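Local coordinates for protein uracil-dna glycosylase (Deinococcus radiodurans, PDB 4UQM) that belongs to the uracil-DNA glycosylase superfamily and is built around a four-stranded parallel beta-sheet flanked by helices, at residues Leu80-Pro88 against Val147-His155. The protein carries 1 engineered substitution. Residues are numbered along the deposited sequence; the frame is centred on the assembly and turned at random.
Sequences LGQDPYHGP and VRAAQANSH. Engineered in segment 147-155: Ala150 (natural residue Gly). With nucleotides of chain B.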
loop_
_atom_site.group_PDB
_atom_site.type_symbol
_atom_site.label_atom_id
_atom_site.label_comp_id
_atom_site.label_asym_id
_atom_site.label_seq_id
_atom_site.Cartn_x
_atom_site.Cartn_y
_atom_site.Cartn_z
ATOM N N LEU A 80 1.528 2.664 -3.341
ATOM C CA LEU A 80 2.338 1.464 -3.410
ATOM C C LEU A 80 3.748 1.741 -2.910
ATOM O O LEU A 80 4.479 2.527 -3.513
ATOM C CB LEU A 80 2.390 0.942 -4.843
ATOM C CG LEU A 80 2.979 -0.456 -5.051
ATOM C CD1 LEU A 80 2.165 -1.503 -4.349
ATOM C CD2 LEU A 80 3.185 -0.826 -6.474
ATOM N N GLY A 81 4.059 1.170 -1.744
ATOM C CA GLY A 81 5.427 1.152 -1.224
ATOM C C GLY A 81 6.184 -0.099 -1.632
ATOM O O GLY A 81 5.809 -0.816 -2.582
ATOM N N GLN A 82 7.312 -0.282 -0.956
ATOM C CA GLN A 82 8.216 -1.368 -1.263
ATOM C C GLN A 82 7.825 -2.697 -0.614
ATOM O O GLN A 82 7.553 -3.703 -1.306
ATOM C CB GLN A 82 9.644 -0.919 -0.885
ATOM C CG GLN A 82 10.700 -2.011 -1.078
ATOM C CD GLN A 82 12.067 -1.574 -0.654
ATOM O OE1 GLN A 82 12.727 -0.813 -1.370
ATOM N NE2 GLN A 82 12.519 -2.073 0.483
ATOM N N ASP A 83 7.859 -2.706 0.705
ATOM C CA ASP A 83 7.577 -3.905 1.481
ATOM C C ASP A 83 7.262 -3.445 2.890
ATOM O O ASP A 83 7.412 -2.256 3.227
ATOM C CB ASP A 83 8.741 -4.948 1.403
ATOM C CG ASP A 83 10.004 -4.548 2.130
ATOM O OD1 ASP A 83 10.433 -3.391 2.135
ATOM O OD2 ASP A 83 10.617 -5.463 2.767
ATOM N N PRO A 84 6.731 -4.319 3.738
ATOM C CA PRO A 84 6.257 -3.856 5.033
ATOM C C PRO A 84 7.359 -3.383 5.945
ATOM O O PRO A 84 8.544 -3.793 5.824
ATOM C CB PRO A 84 5.575 -5.083 5.638
ATOM C CG PRO A 84 5.245 -5.946 4.475
ATOM C CD PRO A 84 6.392 -5.727 3.513
ATOM N N TYR A 85 7.019 -2.580 6.946
ATOM C CA TYR A 85 7.993 -2.263 7.988
ATOM C C TYR A 85 8.514 -3.596 8.601
ATOM O O TYR A 85 7.746 -4.573 8.748
ATOM C CB TYR A 85 7.341 -1.551 9.175
ATOM C CG TYR A 85 6.894 -0.145 8.927
ATOM C CD1 TYR A 85 7.783 0.851 8.530
ATOM C CD2 TYR A 85 5.542 0.195 9.091
ATOM C CE1 TYR A 85 7.342 2.171 8.337
ATOM C CE2 TYR A 85 5.118 1.498 8.958
ATOM C CZ TYR A 85 6.020 2.475 8.542
ATOM O OH TYR A 85 5.649 3.816 8.333
ATOM N N HIS A 86 9.773 -3.619 8.998
ATOM C CA HIS A 86 10.450 -4.861 9.346
ATOM C C HIS A 86 10.904 -4.895 10.779
ATOM O O HIS A 86 11.723 -5.768 11.173
ATOM C CB HIS A 86 11.611 -5.150 8.383
ATOM C CG HIS A 86 12.695 -4.126 8.375
ATOM N ND1 HIS A 86 12.906 -3.340 7.274
ATOM C CD2 HIS A 86 13.523 -3.661 9.341
ATOM C CE1 HIS A 86 13.862 -2.467 7.535
ATOM N NE2 HIS A 86 14.256 -2.628 8.782
ATOM N N GLY A 87 10.333 -4.028 11.613
ATOM C CA GLY A 87 10.588 -4.075 13.060
ATOM C C GLY A 87 9.368 -4.558 13.857
ATOM O O GLY A 87 8.231 -4.629 13.340
ATOM N N PRO A 88 9.568 -4.885 15.141
ATOM C CA PRO A 88 8.460 -5.494 15.855
ATOM C C PRO A 88 7.267 -4.543 16.054
ATOM O O PRO A 88 7.469 -3.374 16.304
ATOM C CB PRO A 88 9.085 -5.914 17.196
ATOM C CG PRO A 88 10.349 -5.135 17.308
ATOM C CD PRO A 88 10.824 -4.958 15.900
ATOM N N VAL A 147 7.903 -9.533 5.035
ATOM C CA VAL A 147 9.332 -9.265 5.179
ATOM C C VAL A 147 9.869 -10.005 6.382
ATOM O O VAL A 147 9.168 -10.231 7.361
ATOM C CB VAL A 147 9.561 -7.752 5.327
ATOM C CG1 VAL A 147 8.923 -7.187 6.596
ATOM C CG2 VAL A 147 11.041 -7.403 5.261
ATOM N N ARG A 148 11.101 -10.462 6.287
ATOM C CA ARG A 148 11.800 -11.031 7.448
ATOM C C ARG A 148 12.264 -9.911 8.377
ATOM O O ARG A 148 12.734 -8.841 7.917
ATOM C CB ARG A 148 12.998 -11.858 6.953
ATOM C CG ARG A 148 13.599 -12.811 7.938
ATOM C CD ARG A 148 14.782 -13.513 7.285
ATOM N NE ARG A 148 14.554 -14.209 5.985
ATOM C CZ ARG A 148 15.502 -14.624 5.160
ATOM N NH1 ARG A 148 16.783 -14.466 5.436
ATOM N NH2 ARG A 148 15.203 -15.227 4.054
ATOM N N ALA A 149 12.120 -10.126 9.681
ATOM C CA ALA A 149 12.561 -9.156 10.654
ATOM C C ALA A 149 13.942 -8.632 10.398
ATOM O O ALA A 149 14.846 -9.387 10.078
ATOM C CB ALA A 149 12.474 -9.746 12.062
ATOM N N ALA A 150 14.099 -7.329 10.550
ATOM C CA ALA A 150 15.359 -6.636 10.378
ATOM C C ALA A 150 15.978 -6.571 9.009
ATOM O O ALA A 150 17.068 -5.986 8.899
ATOM C CB ALA A 150 16.395 -7.125 11.393
ATOM N N GLN A 151 15.295 -7.065 7.961
ATOM C CA GLN A 151 15.911 -7.231 6.652
ATOM C C GLN A 151 15.005 -6.691 5.510
ATOM O O GLN A 151 14.161 -7.417 4.968
ATOM C CB GLN A 151 16.202 -8.714 6.459
ATOM C CG GLN A 151 17.214 -9.303 7.416
ATOM C CD GLN A 151 17.306 -10.851 7.410
ATOM O OE1 GLN A 151 17.293 -11.477 6.333
ATOM N NE2 GLN A 151 17.453 -11.462 8.606
ATOM N N ALA A 152 15.137 -5.401 5.179
ATOM C CA ALA A 152 14.316 -4.827 4.148
ATOM C C ALA A 152 14.438 -5.555 2.823
ATOM O O ALA A 152 15.528 -5.895 2.364
ATOM C CB ALA A 152 14.632 -3.351 3.961
ATOM N N ASN A 153 13.287 -5.759 2.206
ATOM C CA ASN A 153 13.153 -6.385 0.883
ATOM C C ASN A 153 13.643 -7.839 0.853
ATOM O O ASN A 153 13.908 -8.389 -0.194
ATOM C CB ASN A 153 13.845 -5.565 -0.217
ATOM C CG ASN A 153 12.917 -5.194 -1.318
ATOM O OD1 ASN A 153 11.717 -5.308 -1.180
ATOM N ND2 ASN A 153 13.457 -4.722 -2.423
ATOM N N SER A 154 13.698 -8.477 2.038
ATOM C CA SER A 154 14.100 -9.874 2.139
ATOM C C SER A 154 13.170 -10.861 1.481
ATOM O O SER A 154 13.589 -11.976 1.153
ATOM C CB SER A 154 14.288 -10.278 3.590
ATOM O OG SER A 154 13.242 -9.827 4.440
ATOM N N HIS A 155 11.913 -10.461 1.251
ATOM C CA HIS A 155 10.990 -11.307 0.495
ATOM C C HIS A 155 10.714 -10.843 -0.919
ATOM O O HIS A 155 9.770 -11.263 -1.545
ATOM C CB HIS A 155 9.675 -11.512 1.248
ATOM C CG HIS A 155 9.811 -12.404 2.430
ATOM N ND1 HIS A 155 8.737 -12.710 3.249
ATOM C CD2 HIS A 155 10.865 -13.075 2.937
ATOM C CE1 HIS A 155 9.136 -13.550 4.186
ATOM N NE2 HIS A 155 10.426 -13.780 4.030
ATOM P P DA B 8 15.949 -0.732 11.582
ATOM O OP1 DA B 8 15.713 -1.304 12.931
ATOM O OP2 DA B 8 16.136 -1.572 10.365
ATOM O "O5'" DA B 8 15.005 0.515 11.271
ATOM C "C5'" DA B 8 14.957 0.969 9.922
ATOM C "C4'" DA B 8 14.439 2.385 9.848
ATOM O "O4'" DA B 8 15.490 3.320 10.187
ATOM C "C3'" DA B 8 13.984 2.750 8.442
ATOM O "O3'" DA B 8 12.850 3.605 8.463
ATOM C "C2'" DA B 8 15.154 3.500 7.850
ATOM C "C1'" DA B 8 15.847 4.104 9.060
ATOM N N9 DA B 8 17.306 4.101 8.939
ATOM C C8 DA B 8 18.157 5.145 9.207
ATOM N N7 DA B 8 19.415 4.877 8.956
ATOM C C5 DA B 8 19.391 3.577 8.473
ATOM C C6 DA B 8 20.405 2.722 8.005
ATOM N N6 DA B 8 21.700 3.057 7.976
ATOM N N1 DA B 8 20.048 1.483 7.597
ATOM C C2 DA B 8 18.748 1.155 7.612
ATOM N N3 DA B 8 17.703 1.875 8.018
ATOM C C4 DA B 8 18.096 3.092 8.439
HETATM O O HOH W 1 9.693 -4.705 -3.004
HETATM O O HOH W 2 10.345 -8.164 1.975
#
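His86 and Asp83, in the GQDPYH signature loop of uracil-DNA glycosylases, lie against two successive type II turns, Arg148-Gln151 and Gln151-Ser154. The loop leaves the end of parallel strand 77-81; the turns follow strand 147-148, which pairs with strand 56-57. In His86, CB rests on Val147 CG1 at 3.8 Å. CG stands between the backbone N and the carbonyl carbon (chi1 62°), which carries the ring beside the turns; Gln151 N then lies over one face, towards the rim. ND1 and CE1 run past the methyl of Ala152, while CD2 reaches CA of Ala150, an engineered residue in place of glycine. At the far edge NE2 gives a hydrogen bond of 2.7 Å to OP2 of DA8 of chain B, an oxygen close to the ring plane, a bond that helps to hold the imidazole in its rotation. In the backbone, His86 O accepts an almost straight bond (177°) from Ala150 N, tying loop to turn. Asp83 OD2 is met by Asn153 N at 2.7 Å, from above the carboxylate plane, and a water joins the same oxygen to His155 N; OD1 accepts from Gln82 NE2. Val147 CG2 comes within 3.2 Å of Asp83 OD2, a tight contact, and CG1 faces the carbonyls of Pro84 and Tyr85. The second turn is braced from within: Ser154 OG donates to Gln151 O and accepts from Arg148 N. With its chain extended beyond CG, Gln82 lays its amide on that of Asn153, the planes 22° apart, and another water donates to both Gln82 O (2.9 Å) and Asn153 OD1 (2.8 Å).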